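Local atomic coordinates of EmGH1 (Erythrobacter marinus, PDB entry 5Z87), a protein that probably hydrolyses beta-glucosidic linkages, as a glycoside hydrolase of family 3. Residues M54-M59 against R367-A372; Q481-T486 against N562-A567. All blocks are in the same frame, centred on the assembly; numbering follows the deposited sequence.

Contact 1. Residues M54-M59 against R367-A372; sequences MTLDEM and RYVRRA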
ATOM      1  N   MET A  54      22.056   1.624 -44.341  1.00 24.14           N
ATOM      2  CA  MET A  54      21.949   0.285 -43.771  1.00 21.74           C
ATOM      3  C   MET A  54      20.682  -0.420 -44.238  1.00 18.26           C
ATOM      4  O   MET A  54      19.666   0.215 -44.502  1.00 22.32           O
ATOM      5  CB  MET A  54      21.972   0.348 -42.239  1.00 21.63           C
ATOM      6  CG  MET A  54      23.207   1.041 -41.685  1.00 26.32           C
ATOM      7  SD  MET A  54      23.220   1.295 -39.899  1.00 28.73           S
ATOM      8  CE  MET A  54      23.121  -0.401 -39.298  1.00 17.69           C
ATOM      9  N   THR A  55      20.756  -1.747 -44.333  1.00 23.66           N
ATOM     10  CA  THR A  55      19.591  -2.558 -44.648  1.00 28.01           C
ATOM     11  C   THR A  55      18.702  -2.743 -43.408  1.00 32.97           C
ATOM     12  O   THR A  55      19.072  -2.410 -42.281  1.00 28.66           O
ATOM     13  CB  THR A  55      20.018  -3.924 -45.192  1.00 33.44           C
ATOM     14  OG1 THR A  55      20.563  -4.724 -44.125  1.00 26.31           O
ATOM     15  CG2 THR A  55      21.064  -3.758 -46.319  1.00 26.25           C
ATOM     16  N   LEU A  56      17.508  -3.296 -43.640  1.00 28.23           N
ATOM     17  CA  LEU A  56      16.625  -3.685 -42.544  1.00 34.20           C
ATOM     18  C   LEU A  56      17.335  -4.610 -41.558  1.00 32.20           C
ATOM     19  O   LEU A  56      17.289  -4.392 -40.340  1.00 27.57           O
ATOM     20  CB  LEU A  56      15.379  -4.367 -43.107  1.00 28.56           C
ATOM     21  CG  LEU A  56      14.461  -5.073 -42.109  1.00 31.41           C
ATOM     22  CD1 LEU A  56      13.885  -4.063 -41.144  1.00 25.81           C
ATOM     23  CD2 LEU A  56      13.344  -5.811 -42.829  1.00 30.34           C
ATOM     24  N   ASP A  57      17.998  -5.651 -42.070  1.00 28.00           N
ATOM     25  CA  ASP A  57      18.664  -6.621 -41.205  1.00 27.14           C
ATOM     26  C   ASP A  57      19.815  -5.996 -40.427  1.00 30.73           C
ATOM     27  O   ASP A  57      20.066  -6.377 -39.274  1.00 26.08           O
ATOM     28  CB  ASP A  57      19.163  -7.806 -42.032  1.00 24.79           C
ATOM     29  CG  ASP A  57      18.032  -8.689 -42.523  1.00 35.73           C
ATOM     30  OD1 ASP A  57      16.868  -8.417 -42.168  1.00 37.87           O
ATOM     31  OD2 ASP A  57      18.302  -9.661 -43.260  1.00 43.46           O
ATOM     32  N   GLU A  58      20.517  -5.032 -41.027  1.00 26.25           N
ATOM     33  CA  GLU A  58      21.628  -4.392 -40.329  1.00 29.16           C
ATOM     34  C   GLU A  58      21.134  -3.463 -39.225  1.00 28.23           C
ATOM     35  O   GLU A  58      21.726  -3.410 -38.143  1.00 24.74           O
ATOM     36  CB  GLU A  58      22.503  -3.633 -41.323  1.00 24.42           C
ATOM     37  CG  GLU A  58      23.204  -4.555 -42.338  1.00 22.71           C
ATOM     38  CD  GLU A  58      24.000  -3.759 -43.355  1.00 28.51           C
ATOM     39  OE1 GLU A  58      23.531  -2.665 -43.755  1.00 23.14           O
ATOM     40  OE2 GLU A  58      25.100  -4.224 -43.737  1.00 27.27           O
ATOM     41  N   MET A  59      20.065  -2.710 -39.484  1.00 26.83           N
ATOM     42  CA  MET A  59      19.493  -1.875 -38.437  1.00 24.20           C
ATOM     43  C   MET A  59      18.896  -2.722 -37.321  1.00 27.88           C
ATOM     44  O   MET A  59      19.071  -2.410 -36.137  1.00 25.35           O
ATOM     45  CB  MET A  59      18.435  -0.951 -39.021  1.00 20.78           C
ATOM     46  CG  MET A  59      19.019   0.174 -39.830  1.00 25.45           C
ATOM     47  SD  MET A  59      17.749   1.314 -40.387  1.00 34.17           S
ATOM     48  CE  MET A  59      16.780   0.221 -41.434  1.00 32.24           C
ATOM     49  N   ARG A 367       9.669   1.659 -40.280  1.00 21.08           N
ATOM     50  CA  ARG A 367      10.090   2.909 -39.663  1.00 25.05           C
ATOM     51  C   ARG A 367      10.304   2.784 -38.149  1.00 29.95           C
ATOM     52  O   ARG A 367      11.048   3.590 -37.582  1.00 30.18           O
ATOM     53  CB  ARG A 367       9.075   4.011 -39.977  1.00 28.33           C
ATOM     54  CG  ARG A 367       7.788   3.959 -39.163  1.00 36.63           C
ATOM     55  CD  ARG A 367       6.936   5.199 -39.420  1.00 44.43           C
ATOM     56  NE  ARG A 367       6.127   5.588 -38.263  1.00 50.72           N
ATOM     57  CZ  ARG A 367       4.861   5.228 -38.088  1.00 54.96           C
ATOM     58  NH1 ARG A 367       4.198   5.627 -37.010  1.00 57.88           N
ATOM     59  NH2 ARG A 367       4.258   4.462 -38.990  1.00 58.55           N
ATOM     60  N   TYR A 368       9.686   1.796 -37.487  1.00 27.24           N
ATOM     61  CA  TYR A 368       9.933   1.595 -36.056  1.00 27.81           C
ATOM     62  C   TYR A 368      11.315   0.992 -35.816  1.00 25.98           C
ATOM     63  O   TYR A 368      12.004   1.356 -34.856  1.00 23.71           O
ATOM     64  CB  TYR A 368       8.832   0.712 -35.450  1.00 22.50           C
ATOM     65  CG  TYR A 368       7.520   1.452 -35.297  1.00 31.76           C
ATOM     66  CD1 TYR A 368       7.339   2.379 -34.273  1.00 26.23           C
ATOM     67  CD2 TYR A 368       6.468   1.242 -36.182  1.00 36.20           C
ATOM     68  CE1 TYR A 368       6.154   3.070 -34.128  1.00 26.11           C
ATOM     69  CE2 TYR A 368       5.270   1.937 -36.041  1.00 38.73           C
ATOM     70  CZ  TYR A 368       5.127   2.850 -35.011  1.00 31.12           C
ATOM     71  OH  TYR A 368       3.955   3.549 -34.863  1.00 32.54           O
ATOM     72  N   VAL A 369      11.738   0.071 -36.684  1.00 26.46           N
ATOM     73  CA  VAL A 369      13.100  -0.441 -36.606  1.00 26.44           C
ATOM     74  C   VAL A 369      14.096   0.689 -36.806  1.00 25.35           C
ATOM     75  O   VAL A 369      15.084   0.802 -36.071  1.00 27.64           O
ATOM     76  CB  VAL A 369      13.301  -1.572 -37.626  1.00 26.57           C
ATOM     77  CG1 VAL A 369      14.748  -2.010 -37.638  1.00 22.09           C
ATOM     78  CG2 VAL A 369      12.402  -2.746 -37.274  1.00 21.91           C
ATOM     79  N   ARG A 370      13.829   1.567 -37.776  1.00 29.08           N
ATOM     80  CA  ARG A 370      14.735   2.674 -38.073  1.00 26.01           C
ATOM     81  C   ARG A 370      14.743   3.712 -36.952  1.00 29.34           C
ATOM     82  O   ARG A 370      15.802   4.263 -36.616  1.00 24.16           O
ATOM     83  CB  ARG A 370      14.336   3.305 -39.417  1.00 30.43           C
ATOM     84  CG  ARG A 370      14.801   4.739 -39.655  1.00 25.17           C
ATOM     85  CD  ARG A 370      16.296   4.810 -39.798  1.00 28.36           C
ATOM     86  NE  ARG A 370      16.816   6.176 -39.928  1.00 35.64           N
ATOM     87  CZ  ARG A 370      17.269   6.692 -41.073  1.00 39.87           C
ATOM     88  NH1 ARG A 370      17.238   5.959 -42.183  1.00 27.71           N
ATOM     89  NH2 ARG A 370      17.743   7.936 -41.113  1.00 32.09           N
ATOM     90  N   ARG A 371      13.573   3.999 -36.365  1.00 25.96           N
ATOM     91  CA  ARG A 371      13.528   4.903 -35.216  1.00 25.86           C
ATOM     92  C   ARG A 371      14.405   4.380 -34.081  1.00 25.05           C
ATOM     93  O   ARG A 371      15.222   5.117 -33.514  1.00 25.94           O
ATOM     94  CB  ARG A 371      12.080   5.087 -34.746  1.00 23.78           C
ATOM     95  CG  ARG A 371      11.928   6.112 -33.615  1.00 21.05           C
ATOM     96  CD  ARG A 371      10.476   6.197 -33.118  1.00 21.20           C
ATOM     97  NE  ARG A 371      10.026   4.974 -32.441  1.00 20.80           N
ATOM     98  CZ  ARG A 371       8.884   4.872 -31.763  1.00 24.79           C
ATOM     99  NH1 ARG A 371       8.063   5.918 -31.661  1.00 18.60           N
ATOM    100  NH2 ARG A 371       8.558   3.727 -31.183  1.00 24.60           N
ATOM    101  N   ALA A 372      14.283   3.092 -33.770  1.00 19.87           N
ATOM    102  CA  ALA A 372      15.061   2.528 -32.675  1.00 23.58           C
ATOM    103  C   ALA A 372      16.549   2.468 -33.023  1.00 26.29           C
ATOM    104  O   ALA A 372      17.396   2.938 -32.249  1.00 22.24           O
ATOM    105  CB  ALA A 372      14.518   1.142 -32.319  1.00 17.50           C
TER
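A 3.0 Å bond from T55 N to E58 OE1 fixes the start of the helix whose L56 and M59 lean on V369 and R370. The N-H points almost straight at the oxygen (166°), meeting its anti side somewhat out of the carboxylate plane. In return E58 N gives a 3.1 Å bond to T55 OG1. Threonine suits this N-cap because its hydroxyl caps a backbone N-H of the first turn, and E58 also reaches R120 in a salt bridge.

From this fixed turn M59 points at the partner helix. Its CB lies 4.1 Å from V369 CG1. With CG beside the backbone N (chi1 -73°) and the chain then extended through chi2, M59 SD lies 3.8 Å from R370 CD, crossing the arginine's methylene chain obliquely; the bend at chi3 only turns the terminal methyl. R370 thus offers its apolar stem here and sends its guanidinium to E374 and N52. The L56 side chain crosses that of V369 at about a right angle, and its CD1 comes to 4.2 Å from V369 CG1, so this methyl meets both apolar residues.

Helix 56-61, begun by a capping box of T55 and E58, packs by apolar side chains on helix 366-382 in the N-terminal domain of family 3, which belongs to the TIM-barrel clan.

Contact 2. Residues Q481-T486 against N562-A567; sequences QGCAIT and NELAEA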
ATOM      1  N   GLN A 481      31.815 -14.799  17.072  1.00 36.66           N
ATOM      2  CA  GLN A 481      30.747 -14.823  16.075  1.00 39.05           C
ATOM      3  C   GLN A 481      29.467 -14.178  16.617  1.00 39.42           C
ATOM      4  O   GLN A 481      28.839 -13.347  15.947  1.00 32.82           O
ATOM      5  CB  GLN A 481      30.498 -16.268  15.633  1.00 29.55           C
ATOM      6  CG  GLN A 481      29.381 -16.452  14.619  1.00 43.37           C
ATOM      7  CD  GLN A 481      29.706 -15.851  13.263  1.00 42.21           C
ATOM      8  OE1 GLN A 481      30.874 -15.644  12.915  1.00 43.91           O
ATOM      9  NE2 GLN A 481      28.667 -15.561  12.490  1.00 42.48           N
ATOM     10  N   GLY A 482      29.078 -14.531  17.844  1.00 33.74           N
ATOM     11  CA  GLY A 482      27.860 -14.005  18.434  1.00 27.46           C
ATOM     12  C   GLY A 482      26.648 -14.795  17.986  1.00 31.72           C
ATOM     13  O   GLY A 482      26.069 -15.551  18.770  1.00 28.31           O
ATOM     14  N   CYS A 483      26.259 -14.619  16.721  1.00 34.35           N
ATOM     15  CA  CYS A 483      25.246 -15.445  16.073  1.00 26.27           C
ATOM     16  C   CYS A 483      25.417 -15.312  14.566  1.00 26.12           C
ATOM     17  O   CYS A 483      26.111 -14.417  14.074  1.00 27.65           O
ATOM     18  CB  CYS A 483      23.825 -15.051  16.489  1.00 31.45           C
ATOM     19  SG  CYS A 483      23.302 -13.415  15.860  1.00 29.71           S
ATOM     20  N   ALA A 484      24.781 -16.225  13.841  1.00 32.31           N
ATOM     21  CA  ALA A 484      24.736 -16.197  12.388  1.00 36.81           C
ATOM     22  C   ALA A 484      23.357 -15.738  11.933  1.00 32.32           C
ATOM     23  O   ALA A 484      22.346 -16.030  12.578  1.00 27.72           O
ATOM     24  CB  ALA A 484      25.047 -17.578  11.791  1.00 28.52           C
ATOM     25  N   ILE A 485      23.326 -15.006  10.816  1.00 27.98           N
ATOM     26  CA  ILE A 485      22.071 -14.620  10.174  1.00 24.79           C
ATOM     27  C   ILE A 485      21.661 -15.736   9.223  1.00 26.92           C
ATOM     28  O   ILE A 485      20.579 -16.329   9.346  1.00 25.52           O
ATOM     29  CB  ILE A 485      22.214 -13.272   9.443  1.00 26.76           C
ATOM     30  CG1 ILE A 485      22.402 -12.137  10.457  1.00 17.12           C
ATOM     31  CG2 ILE A 485      21.021 -13.021   8.525  1.00 20.02           C
ATOM     32  CD1 ILE A 485      22.804 -10.812   9.844  1.00 23.39           C
ATOM     33  N   THR A 486      22.541 -16.050   8.286  1.00 26.61           N
ATOM     34  CA  THR A 486      22.317 -17.125   7.335  1.00 33.16           C
ATOM     35  C   THR A 486      23.303 -18.253   7.604  1.00 34.62           C
ATOM     36  O   THR A 486      24.441 -18.018   8.020  1.00 35.08           O
ATOM     37  CB  THR A 486      22.451 -16.606   5.905  1.00 33.71           C
ATOM     38  OG1 THR A 486      23.500 -15.627   5.855  1.00 29.25           O
ATOM     39  CG2 THR A 486      21.145 -15.949   5.487  1.00 25.79           C
ATOM     40  N   ASN A 562      18.685  -9.968  18.212  1.00 20.35           N
ATOM     41  CA  ASN A 562      18.218  -9.239  19.387  1.00 27.94           C
ATOM     42  C   ASN A 562      18.523 -10.019  20.655  1.00 26.70           C
ATOM     43  O   ASN A 562      18.953  -9.438  21.656  1.00 22.22           O
ATOM     44  CB  ASN A 562      16.718  -8.944  19.283  1.00 16.51           C
ATOM     45  CG  ASN A 562      16.408  -7.881  18.249  1.00 27.25           C
ATOM     46  OD1 ASN A 562      17.180  -6.942  18.053  1.00 23.99           O
ATOM     47  ND2 ASN A 562      15.281  -8.032  17.571  1.00 27.35           N
ATOM     48  N   GLU A 563      18.308 -11.338  20.621  1.00 27.09           N
ATOM     49  CA  GLU A 563      18.730 -12.200  21.720  1.00 27.35           C
ATOM     50  C   GLU A 563      20.197 -11.970  22.058  1.00 30.49           C
ATOM     51  O   GLU A 563      20.549 -11.722  23.216  1.00 32.41           O
ATOM     52  CB  GLU A 563      18.476 -13.666  21.361  1.00 29.65           C
ATOM     53  CG  GLU A 563      18.529 -14.602  22.553  1.00 32.37           C
ATOM     54  CD  GLU A 563      18.026 -15.991  22.235  1.00 37.30           C
ATOM     55  OE1 GLU A 563      17.265 -16.141  21.248  1.00 46.91           O
ATOM     56  OE2 GLU A 563      18.387 -16.934  22.981  1.00 48.92           O
ATOM     57  N   LEU A 564      21.066 -12.012  21.042  1.00 27.78           N
ATOM     58  CA  LEU A 564      22.488 -11.788  21.283  1.00 23.20           C
ATOM     59  C   LEU A 564      22.734 -10.416  21.894  1.00 35.38           C
ATOM     60  O   LEU A 564      23.533 -10.277  22.831  1.00 34.12           O
ATOM     61  CB  LEU A 564      23.273 -11.936  19.976  1.00 27.22           C
ATOM     62  CG  LEU A 564      24.704 -11.387  19.965  1.00 28.77           C
ATOM     63  CD1 LEU A 564      25.647 -12.244  20.840  1.00 18.88           C
ATOM     64  CD2 LEU A 564      25.231 -11.267  18.534  1.00 24.00           C
ATOM     65  N   ALA A 565      22.050  -9.390  21.380  1.00 32.66           N
ATOM     66  CA  ALA A 565      22.298  -8.033  21.846  1.00 28.36           C
ATOM     67  C   ALA A 565      21.897  -7.868  23.303  1.00 27.47           C
ATOM     68  O   ALA A 565      22.642  -7.279  24.096  1.00 29.86           O
ATOM     69  CB  ALA A 565      21.550  -7.033  20.971  1.00 23.51           C
ATOM     70  N   GLU A 566      20.723  -8.379  23.673  1.00 25.01           N
ATOM     71  CA  GLU A 566      20.296  -8.262  25.062  1.00 36.05           C
ATOM     72  C   GLU A 566      21.188  -9.076  25.999  1.00 35.63           C
ATOM     73  O   GLU A 566      21.424  -8.659  27.141  1.00 33.32           O
ATOM     74  CB  GLU A 566      18.832  -8.682  25.191  1.00 34.80           C
ATOM     75  CG  GLU A 566      17.909  -7.899  24.272  1.00 32.75           C
ATOM     76  CD  GLU A 566      16.449  -8.171  24.552  1.00 42.32           C
ATOM     77  OE1 GLU A 566      15.854  -9.052  23.878  1.00 44.18           O
ATOM     78  OE2 GLU A 566      15.903  -7.505  25.457  1.00 39.73           O
ATOM     79  N   ALA A 567      21.708 -10.220  25.534  1.00 35.76           N
ATOM     80  CA  ALA A 567      22.597 -11.018  26.374  1.00 32.00           C
ATOM     81  C   ALA A 567      23.869 -10.254  26.699  1.00 35.29           C
ATOM     82  O   ALA A 567      24.358 -10.307  27.832  1.00 42.17           O
ATOM     83  CB  ALA A 567      22.933 -12.344  25.698  1.00 21.64           C
TER
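G482 turns the chain with phi 83° and psi -72° opposite L564, their CA atoms 6.5 Å apart, and the weak 3.0 Å bond from C483 N back to Q481 O makes this bend a classic gamma turn. Glycine suits the place twice over. Those backbone angles would press a beta carbon against the carbonyl oxygen of Q481, and such a carbon would also lie only 2.8 Å from L564 CD2.

The bare backbone lets the leucine come in close. L564 points at the turn from its helix, with CG anti to the backbone N (chi1 165°), and its two methyls fork over the glycine: CD1 lies 3.7 Å from G482 CA, while CD2 lies 3.8 Å from G482 C. The second methyl also meets C483, whose SG approaches L564 CD2 to 3.9 Å. Cysteine is small and only mildly polar, which fits it to a buried place next to a methyl group. Cutting L564 back to an alanine is likely to open a gap over the G482 backbone and to take from the C483 sulfur the methyl it meets on this helix. On the far side of the turn, Q481 NE2 makes a weak 3.2 Å bond to C483 O, and Q481 OE1 accepts from G491 N.

The loop leaves strand 476-480, an edge strand of the mixed sheet in the family 3 C-terminal domain. Helix 508-522 joins both sides of the contact: its N511 touches C483 and accepts a bond from A484 N, its I515 packs on L564, and its R512 forms a salt bridge with E563. Helix 588-593 meets helix 561-569 through L590 on A565 and V589 on N562.

Followed from the N terminus, the chain first enters contact 1, where helix 56-61 waits 308 residues for helix 366-382 to return. All six parallel strands from 91-93 to 309-311 lie within that span, so contact 1 joins the beginning and end of the N-terminal domain. The chain then passes into the C-terminal domain, where contact 2 closes a shorter loop of 76 residues that includes helix 508-522 and strand 527-533, tying the exit of an edge strand to helix 561-569. The two loops neither nest nor cross. Their centres stand 59 Å apart, on opposite sides of the chain's centre, and each serves its own domain.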